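Local atomic coordinates of galactose-1-phosphate uridylyltransferase (Pyrobaculum aerophilum str. IM2, PDB entry 6K9Z), a protein that probably transfers uridylyl groups between UDP-glucose and hexose 1-phosphates such as galactose 1-phosphate, binding zinc and a uridine nucleotide. Residues R41-P49 with Q98-A109; E179-N187 with P298-L309. The protein carries 1 engineered substitution. All blocks are in the same frame, centred on the assembly; numbering follows the deposited sequence.

Both contacts lay a helix against an edge strand of the same nine-stranded antiparallel half-barrel, interaction 1 at strand 46-49 and interaction 2 at strand 183-186, the outermost strands of the sheet within the chain. Their centres lie 30 Å apart, one in the N-terminal and one in the C-terminal half of the protein. Interaction 1 is partly buried: aliphatic packing runs beside a hydrogen bond from a glutamine amide to a backbone carbonyl and a lysine-aspartate pair, and the zinc ligand His-138 is about 9 Å from Gln-98 between side chains. Interaction 2 is larger and mostly buried, lies away from the metal and nucleotide sites, and its charged end continues into the second subunit, which no part of interaction 1 touches.

Interaction 1 (R41-P49 with Q98-A109)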
# COMPACT_ATOMS: atom_id res chain seq x y z
N ARG A 41 -9.07 6.43 -35.74
CA ARG A 41 -10.47 5.92 -35.79
C ARG A 41 -10.53 4.51 -36.38
O ARG A 41 -9.51 4.05 -36.91
CB ARG A 41 -11.37 6.88 -36.57
CG ARG A 41 -11.57 8.23 -35.91
CD ARG A 41 -12.53 9.08 -36.72
NE ARG A 41 -12.73 10.40 -36.14
CZ ARG A 41 -13.57 10.66 -35.15
NH1 ARG A 41 -13.69 11.89 -34.69
NH2 ARG A 41 -14.31 9.69 -34.63
N GLY A 42 -11.68 3.85 -36.24
CA GLY A 42 -11.91 2.48 -36.75
C GLY A 42 -11.26 1.38 -35.92
O GLY A 42 -10.98 0.31 -36.50
N TRP A 43 -11.04 1.61 -34.63
CA TRP A 43 -10.40 0.60 -33.75
C TRP A 43 -11.37 0.13 -32.66
O TRP A 43 -12.23 0.92 -32.24
CB TRP A 43 -9.12 1.17 -33.12
CG TRP A 43 -9.31 2.52 -32.49
CD1 TRP A 43 -9.11 3.73 -33.09
CD2 TRP A 43 -9.73 2.80 -31.15
NE1 TRP A 43 -9.38 4.74 -32.20
CE2 TRP A 43 -9.76 4.20 -31.00
CE3 TRP A 43 -10.08 2.00 -30.05
CZ2 TRP A 43 -10.12 4.82 -29.81
CZ3 TRP A 43 -10.44 2.62 -28.87
CH2 TRP A 43 -10.46 4.01 -28.76
N ASP A 44 -11.24 -1.14 -32.25
CA ASP A 44 -12.05 -1.72 -31.16
C ASP A 44 -11.27 -1.52 -29.86
O ASP A 44 -11.92 -1.28 -28.81
CB ASP A 44 -12.35 -3.21 -31.40
CG ASP A 44 -13.41 -3.46 -32.46
OD1 ASP A 44 -14.37 -2.66 -32.55
OD2 ASP A 44 -13.27 -4.47 -33.18
N VAL A 45 -9.94 -1.72 -29.93
CA VAL A 45 -9.01 -1.60 -28.77
C VAL A 45 -7.74 -0.93 -29.25
O VAL A 45 -7.30 -1.20 -30.36
CB VAL A 45 -8.70 -2.96 -28.12
CG1 VAL A 45 -7.66 -2.83 -27.03
CG2 VAL A 45 -9.96 -3.64 -27.60
N LEU A 46 -7.19 -0.04 -28.44
CA LEU A 46 -5.98 0.70 -28.78
C LEU A 46 -4.99 0.60 -27.64
O LEU A 46 -5.41 0.86 -26.52
CB LEU A 46 -6.40 2.15 -29.00
CG LEU A 46 -5.60 2.88 -30.05
CD1 LEU A 46 -5.67 2.12 -31.35
CD2 LEU A 46 -6.12 4.30 -30.20
N ILE A 47 -3.73 0.24 -27.91
CA ILE A 47 -2.66 0.27 -26.88
C ILE A 47 -1.71 1.38 -27.31
O ILE A 47 -1.13 1.28 -28.40
CB ILE A 47 -2.00 -1.10 -26.71
CG1 ILE A 47 -3.05 -2.09 -26.22
CG2 ILE A 47 -0.79 -1.01 -25.78
CD1 ILE A 47 -2.54 -3.45 -25.89
N LEU A 48 -1.47 2.35 -26.54
CA LEU A 48 -0.74 3.54 -26.97
C LEU A 48 0.15 4.06 -25.87
O LEU A 48 -0.03 3.73 -24.70
CB LEU A 48 -1.72 4.60 -27.49
CG LEU A 48 -2.75 5.17 -26.55
CD1 LEU A 48 -2.12 6.24 -25.67
CD2 LEU A 48 -3.82 5.83 -27.41
N PRO A 49 1.20 4.76 -26.28
CA PRO A 49 2.21 5.24 -25.34
C PRO A 49 1.60 6.19 -24.31
O PRO A 49 0.78 7.01 -24.68
CB PRO A 49 3.20 6.02 -26.22
CG PRO A 49 3.08 5.37 -27.57
CD PRO A 49 1.63 4.97 -27.67
N GLN A 98 -16.04 -7.93 -26.57
CA GLN A 98 -15.16 -6.74 -26.49
C GLN A 98 -14.08 -7.02 -25.42
O GLN A 98 -12.93 -6.66 -25.66
CB GLN A 98 -15.99 -5.49 -26.20
CG GLN A 98 -15.14 -4.23 -26.10
CD GLN A 98 -14.51 -3.80 -27.41
OE1 GLN A 98 -14.88 -4.25 -28.51
NE2 GLN A 98 -13.53 -2.92 -27.30
N ILE A 99 -14.46 -7.58 -24.25
CA ILE A 99 -13.49 -7.90 -23.17
C ILE A 99 -12.49 -8.91 -23.76
O ILE A 99 -11.29 -8.75 -23.52
CB ILE A 99 -14.17 -8.38 -21.89
CG1 ILE A 99 -15.17 -7.32 -21.42
CG2 ILE A 99 -13.12 -8.73 -20.84
CD1 ILE A 99 -16.08 -7.75 -20.27
N LYS A 100 -12.96 -9.91 -24.52
CA LYS A 100 -12.04 -10.89 -25.16
C LYS A 100 -11.03 -10.15 -26.08
O LYS A 100 -9.81 -10.45 -26.01
CB LYS A 100 -12.86 -11.99 -25.85
CG LYS A 100 -12.01 -13.07 -26.48
CD LYS A 100 -12.87 -14.15 -27.19
CE LYS A 100 -12.08 -15.26 -27.86
NZ LYS A 100 -10.72 -15.43 -27.27
N LYS A 101 -11.47 -9.16 -26.85
CA LYS A 101 -10.57 -8.41 -27.76
C LYS A 101 -9.56 -7.64 -26.89
O LYS A 101 -8.39 -7.53 -27.31
CB LYS A 101 -11.34 -7.44 -28.65
CG LYS A 101 -12.18 -8.08 -29.74
CD LYS A 101 -13.02 -7.05 -30.48
CE LYS A 101 -14.06 -7.72 -31.34
NZ LYS A 101 -14.72 -6.73 -32.23
N ILE A 102 -9.97 -7.10 -25.74
CA ILE A 102 -9.02 -6.35 -24.86
C ILE A 102 -7.91 -7.31 -24.38
O ILE A 102 -6.71 -6.99 -24.53
CB ILE A 102 -9.70 -5.71 -23.64
CG1 ILE A 102 -10.74 -4.67 -24.06
CG2 ILE A 102 -8.68 -5.16 -22.70
CD1 ILE A 102 -11.73 -4.36 -22.96
N LEU A 103 -8.31 -8.48 -23.87
CA LEU A 103 -7.34 -9.49 -23.34
C LEU A 103 -6.41 -9.97 -24.46
O LEU A 103 -5.22 -10.05 -24.21
CB LEU A 103 -8.11 -10.64 -22.68
CG LEU A 103 -8.93 -10.19 -21.47
CD1 LEU A 103 -9.95 -11.25 -21.05
CD2 LEU A 103 -8.05 -9.84 -20.29
N THR A 104 -6.94 -10.19 -25.66
CA THR A 104 -6.17 -10.64 -26.83
C THR A 104 -5.13 -9.59 -27.18
O THR A 104 -3.97 -10.00 -27.43
CB THR A 104 -7.06 -10.96 -28.02
OG1 THR A 104 -7.93 -12.02 -27.61
CG2 THR A 104 -6.23 -11.41 -29.20
N ALA A 105 -5.51 -8.31 -27.20
CA ALA A 105 -4.58 -7.22 -27.55
C ALA A 105 -3.48 -7.13 -26.47
O ALA A 105 -2.29 -6.87 -26.82
CB ALA A 105 -5.30 -5.91 -27.69
N VAL A 106 -3.84 -7.26 -25.20
CA VAL A 106 -2.83 -7.19 -24.10
C VAL A 106 -1.87 -8.38 -24.23
O VAL A 106 -0.65 -8.17 -24.15
CB VAL A 106 -3.49 -7.13 -22.73
CG1 VAL A 106 -2.48 -7.25 -21.60
CG2 VAL A 106 -4.29 -5.85 -22.59
N ALA A 107 -2.39 -9.57 -24.54
CA ALA A 107 -1.51 -10.73 -24.72
C ALA A 107 -0.55 -10.45 -25.91
O ALA A 107 0.62 -10.83 -25.81
CB ALA A 107 -2.33 -11.98 -24.88
N GLU A 108 -1.04 -9.90 -27.02
CA GLU A 108 -0.19 -9.68 -28.21
C GLU A 108 0.94 -8.73 -27.83
O GLU A 108 2.08 -8.98 -28.23
CB GLU A 108 -0.98 -9.16 -29.42
CG GLU A 108 -1.93 -10.20 -29.97
CD GLU A 108 -2.89 -9.74 -31.06
OE1 GLU A 108 -3.11 -8.49 -31.22
OE2 GLU A 108 -3.45 -10.64 -31.74
N ALA A 109 0.61 -7.69 -27.06
CA ALA A 109 1.60 -6.70 -26.56
C ALA A 109 2.63 -7.46 -25.73
O ALA A 109 3.84 -7.15 -25.87
CB ALA A 109 0.93 -5.60 -25.77
O HOH W 1 -15.86 -1.80 -30.18
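Asp-44 and Val-45 lead into edge strand 46-49 of the half-barrel sheet and meet the first turns of segment 98-109, part of helix 96-114. Gln-98 bends at chi2 (68°), which brings its amide to the loop just before the strand. There NE2 gives a hydrogen to Asp-44 O at 2.7 Å, lying above the carbonyl plane while the oxygen stays in the plane of the amide; NE2 also bonds Glu-82 O, so the amide is held at two points. A water bridges Gln-98 OE1 and Asp-44 OD1. Lys-101, extended beyond CG, brings NZ to 2.8 Å from Asp-44 OD2 in a salt bridge, approaching from above the carboxylate plane. Next to these polar groups Val-45 divides its branches: with CG1 anti to the backbone N (chi1 175°), CG1 rests on Ala-105 CB and CG2 meets Ile-102 CG1 at 3.8 Å, the two side chains crossing at about a right angle. Ile-102 in turn packs on Val-80 of the neighbouring strand, 76-81. One turn further along the helix, Ile-47 reaches in by its tip alone, CD1 lying 3.6 Å from Ala-105 O and 4.1 Å from Ala-109 CB.

Interaction 2 (E179-N187 with P298-L309); sequences EEKRLVFQN and PEETAARIKAAL
Glu-299 OE2 is gripped by two arginines, Arg-182 NH1 at 2.9 Å and Arg-4 NH1 of the second subunit. Arg-182 approaches on the anti lone pair, the N-H...O angle only 132° and the guanidinium nearly perpendicular to the carboxylate, at 86°. The other terminal nitrogen, NH2, binds Glu-179 OE1 on the syn side at 2.9 Å, in the guanidinium plane, and NH1 has a stronger partner in Glu-65 of the second subunit. The arginine thus ties two acidic groups of its own subunit to one of the second, and an alanine in its place would probably leave Glu-179 and that Glu-65 without this positive partner and Glu-299 with Arg-4 of the second subunit alone. The bend at chi3 (-50°) turns the guanidinium beside Glu-299, while CB lies 3.8 Å from Ala-302 CB. A water joins Lys-181 O to Glu-299 O. Beyond the type I turn of residues 180-183, helix 298-309 packs on strand 183-186, an edge of the half-barrel sheet, where Val-184 and Phe-185 form a classic beta bulge opposite Ala-192. Val-184 CG1 enters the helix face, 3.7 Å from Ile-305 CG2 and close to Ala-302 O; CG2 turns to Leu-309 CD1. That leucine also spans Val-184 O and Phe-185 CB, then packs on Ile-232 of helix 220-240. The aliphatic chain of Lys-306 runs over the strand, CE 3.3 Å from Leu-183 O, a buried carbonyl with no hydrogen-bond partner in the model. A water donates to Val-184 O at 2.7 Å.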
# COMPACT_ATOMS: atom_id res chain seq x y z
N GLU A 179 -10.48 -24.33 -2.88
CA GLU A 179 -11.52 -23.27 -2.70
C GLU A 179 -12.92 -23.78 -3.05
O GLU A 179 -13.11 -24.25 -4.18
CB GLU A 179 -11.14 -22.04 -3.51
CG GLU A 179 -9.97 -21.28 -2.92
CD GLU A 179 -10.28 -20.65 -1.57
OE1 GLU A 179 -9.38 -20.61 -0.72
OE2 GLU A 179 -11.42 -20.22 -1.38
N GLU A 180 -13.83 -23.69 -2.08
CA GLU A 180 -15.26 -24.04 -2.25
C GLU A 180 -16.13 -23.02 -1.49
O GLU A 180 -16.98 -22.39 -2.12
CB GLU A 180 -15.52 -25.48 -1.83
CG GLU A 180 -15.06 -26.49 -2.86
CD GLU A 180 -15.60 -26.27 -4.27
OE1 GLU A 180 -16.75 -25.81 -4.40
OE2 GLU A 180 -14.87 -26.57 -5.23
N LYS A 181 -15.88 -22.88 -0.18
CA LYS A 181 -16.67 -22.00 0.72
C LYS A 181 -16.60 -20.53 0.27
O LYS A 181 -17.63 -19.84 0.37
CB LYS A 181 -16.14 -22.12 2.15
CG LYS A 181 -16.97 -21.41 3.21
CD LYS A 181 -16.28 -21.31 4.56
CE LYS A 181 -15.32 -22.44 4.83
NZ LYS A 181 -15.55 -23.05 6.17
N ARG A 182 -15.43 -20.08 -0.17
CA ARG A 182 -15.26 -18.67 -0.59
C ARG A 182 -15.34 -18.54 -2.12
O ARG A 182 -15.00 -17.46 -2.62
CB ARG A 182 -13.95 -18.10 -0.04
CG ARG A 182 -14.01 -17.74 1.44
CD ARG A 182 -12.66 -17.32 1.98
NE ARG A 182 -11.65 -18.30 1.63
CZ ARG A 182 -11.29 -19.31 2.41
NH1 ARG A 182 -11.83 -19.46 3.60
NH2 ARG A 182 -10.37 -20.16 1.98
N LEU A 183 -15.75 -19.60 -2.83
CA LEU A 183 -15.80 -19.47 -4.30
C LEU A 183 -16.96 -18.53 -4.62
O LEU A 183 -18.03 -18.74 -4.03
CB LEU A 183 -16.02 -20.87 -4.89
CG LEU A 183 -15.89 -21.01 -6.41
CD1 LEU A 183 -14.52 -20.61 -6.93
CD2 LEU A 183 -16.13 -22.46 -6.81
N VAL A 184 -16.80 -17.56 -5.49
CA VAL A 184 -17.93 -16.68 -5.88
C VAL A 184 -18.40 -17.03 -7.31
O VAL A 184 -19.57 -16.81 -7.60
CB VAL A 184 -17.60 -15.20 -5.73
CG1 VAL A 184 -17.30 -14.88 -4.28
CG2 VAL A 184 -16.51 -14.78 -6.69
N PHE A 185 -17.51 -17.57 -8.16
CA PHE A 185 -17.85 -17.90 -9.56
C PHE A 185 -16.83 -18.89 -10.10
O PHE A 185 -15.63 -18.83 -9.75
CB PHE A 185 -17.96 -16.64 -10.42
CG PHE A 185 -18.17 -16.95 -11.87
CD1 PHE A 185 -19.41 -17.37 -12.32
CD2 PHE A 185 -17.14 -16.86 -12.80
CE1 PHE A 185 -19.64 -17.67 -13.66
CE2 PHE A 185 -17.35 -17.24 -14.13
CZ PHE A 185 -18.60 -17.63 -14.56
N GLN A 186 -17.28 -19.78 -10.99
CA GLN A 186 -16.31 -20.59 -11.74
C GLN A 186 -16.94 -20.92 -13.07
O GLN A 186 -18.18 -20.94 -13.21
CB GLN A 186 -15.90 -21.83 -10.96
CG GLN A 186 -17.01 -22.88 -10.90
CD GLN A 186 -16.56 -24.07 -10.09
OE1 GLN A 186 -15.49 -24.61 -10.33
NE2 GLN A 186 -17.37 -24.46 -9.11
N ASN A 187 -16.06 -21.13 -14.03
CA ASN A 187 -16.43 -21.65 -15.37
C ASN A 187 -15.50 -22.83 -15.69
O ASN A 187 -14.84 -23.38 -14.78
CB ASN A 187 -16.63 -20.57 -16.44
CG ASN A 187 -15.39 -19.74 -16.70
OD1 ASN A 187 -14.28 -20.19 -16.47
ND2 ASN A 187 -15.59 -18.53 -17.19
N PRO A 298 -13.57 -12.82 5.52
CA PRO A 298 -13.54 -13.21 4.12
C PRO A 298 -14.68 -14.17 3.74
O PRO A 298 -15.14 -14.11 2.62
CB PRO A 298 -12.14 -13.83 3.96
CG PRO A 298 -11.28 -13.08 4.97
CD PRO A 298 -12.23 -12.84 6.13
N GLU A 299 -15.04 -15.06 4.65
CA GLU A 299 -16.12 -16.07 4.42
C GLU A 299 -17.47 -15.36 4.27
O GLU A 299 -18.20 -15.67 3.33
CB GLU A 299 -16.10 -17.10 5.53
CG GLU A 299 -14.83 -17.93 5.54
CD GLU A 299 -13.61 -17.22 6.13
OE1 GLU A 299 -13.77 -16.44 7.09
OE2 GLU A 299 -12.51 -17.40 5.59
N GLU A 300 -17.77 -14.41 5.14
CA GLU A 300 -19.04 -13.64 5.02
C GLU A 300 -18.98 -12.79 3.74
O GLU A 300 -19.98 -12.74 3.01
CB GLU A 300 -19.27 -12.74 6.23
CG GLU A 300 -20.54 -11.91 6.13
CD GLU A 300 -20.96 -11.13 7.37
OE1 GLU A 300 -20.50 -11.46 8.50
OE2 GLU A 300 -21.76 -10.19 7.22
N THR A 301 -17.84 -12.17 3.44
CA THR A 301 -17.72 -11.32 2.23
C THR A 301 -17.91 -12.18 0.96
O THR A 301 -18.66 -11.77 0.07
CB THR A 301 -16.47 -10.44 2.29
OG1 THR A 301 -16.65 -9.58 3.43
CG2 THR A 301 -16.34 -9.66 1.00
N ALA A 302 -17.28 -13.35 0.88
CA ALA A 302 -17.54 -14.28 -0.24
C ALA A 302 -19.05 -14.56 -0.38
O ALA A 302 -19.55 -14.57 -1.52
CB ALA A 302 -16.75 -15.52 -0.02
N ALA A 303 -19.76 -14.84 0.70
CA ALA A 303 -21.20 -15.21 0.63
C ALA A 303 -21.97 -14.04 0.02
O ALA A 303 -22.89 -14.25 -0.82
CB ALA A 303 -21.73 -15.58 2.01
N ARG A 304 -21.65 -12.82 0.47
CA ARG A 304 -22.36 -11.59 -0.00
C ARG A 304 -22.07 -11.32 -1.48
O ARG A 304 -23.00 -11.00 -2.27
CB ARG A 304 -21.96 -10.36 0.81
CG ARG A 304 -22.58 -10.34 2.18
CD ARG A 304 -22.03 -9.14 2.93
NE ARG A 304 -22.40 -7.80 2.40
CZ ARG A 304 -21.59 -6.92 1.75
NH1 ARG A 304 -20.32 -7.22 1.48
NH2 ARG A 304 -22.09 -5.74 1.37
N ILE A 305 -20.80 -11.45 -1.88
CA ILE A 305 -20.41 -11.26 -3.31
C ILE A 305 -21.15 -12.31 -4.14
O ILE A 305 -21.72 -11.95 -5.17
CB ILE A 305 -18.89 -11.34 -3.49
CG1 ILE A 305 -18.19 -10.19 -2.77
CG2 ILE A 305 -18.50 -11.40 -4.96
CD1 ILE A 305 -16.72 -10.25 -2.84
N LYS A 306 -21.10 -13.55 -3.70
CA LYS A 306 -21.72 -14.67 -4.47
C LYS A 306 -23.22 -14.40 -4.64
O LYS A 306 -23.74 -14.62 -5.79
CB LYS A 306 -21.42 -16.02 -3.84
CG LYS A 306 -21.86 -17.23 -4.68
CD LYS A 306 -21.62 -18.46 -3.87
CE LYS A 306 -21.15 -19.62 -4.69
NZ LYS A 306 -22.32 -20.20 -5.38
N ALA A 307 -23.91 -13.94 -3.60
CA ALA A 307 -25.37 -13.69 -3.66
C ALA A 307 -25.60 -12.60 -4.72
O ALA A 307 -26.54 -12.75 -5.57
CB ALA A 307 -25.93 -13.31 -2.30
N ALA A 308 -24.80 -11.52 -4.67
CA ALA A 308 -24.95 -10.38 -5.61
C ALA A 308 -24.69 -10.87 -7.04
O ALA A 308 -25.37 -10.41 -7.99
CB ALA A 308 -24.02 -9.23 -5.27
N LEU A 309 -23.71 -11.75 -7.17
CA LEU A 309 -23.18 -12.24 -8.45
C LEU A 309 -24.25 -13.05 -9.18
O LEU A 309 -24.21 -13.06 -10.41
CB LEU A 309 -21.95 -13.09 -8.16
CG LEU A 309 -21.14 -13.52 -9.37
CD1 LEU A 309 -19.66 -13.55 -9.02
CD2 LEU A 309 -21.60 -14.85 -9.92
O HOH W 2 -18.43 -18.25 2.57
O HOH W 3 -21.72 -18.35 -8.26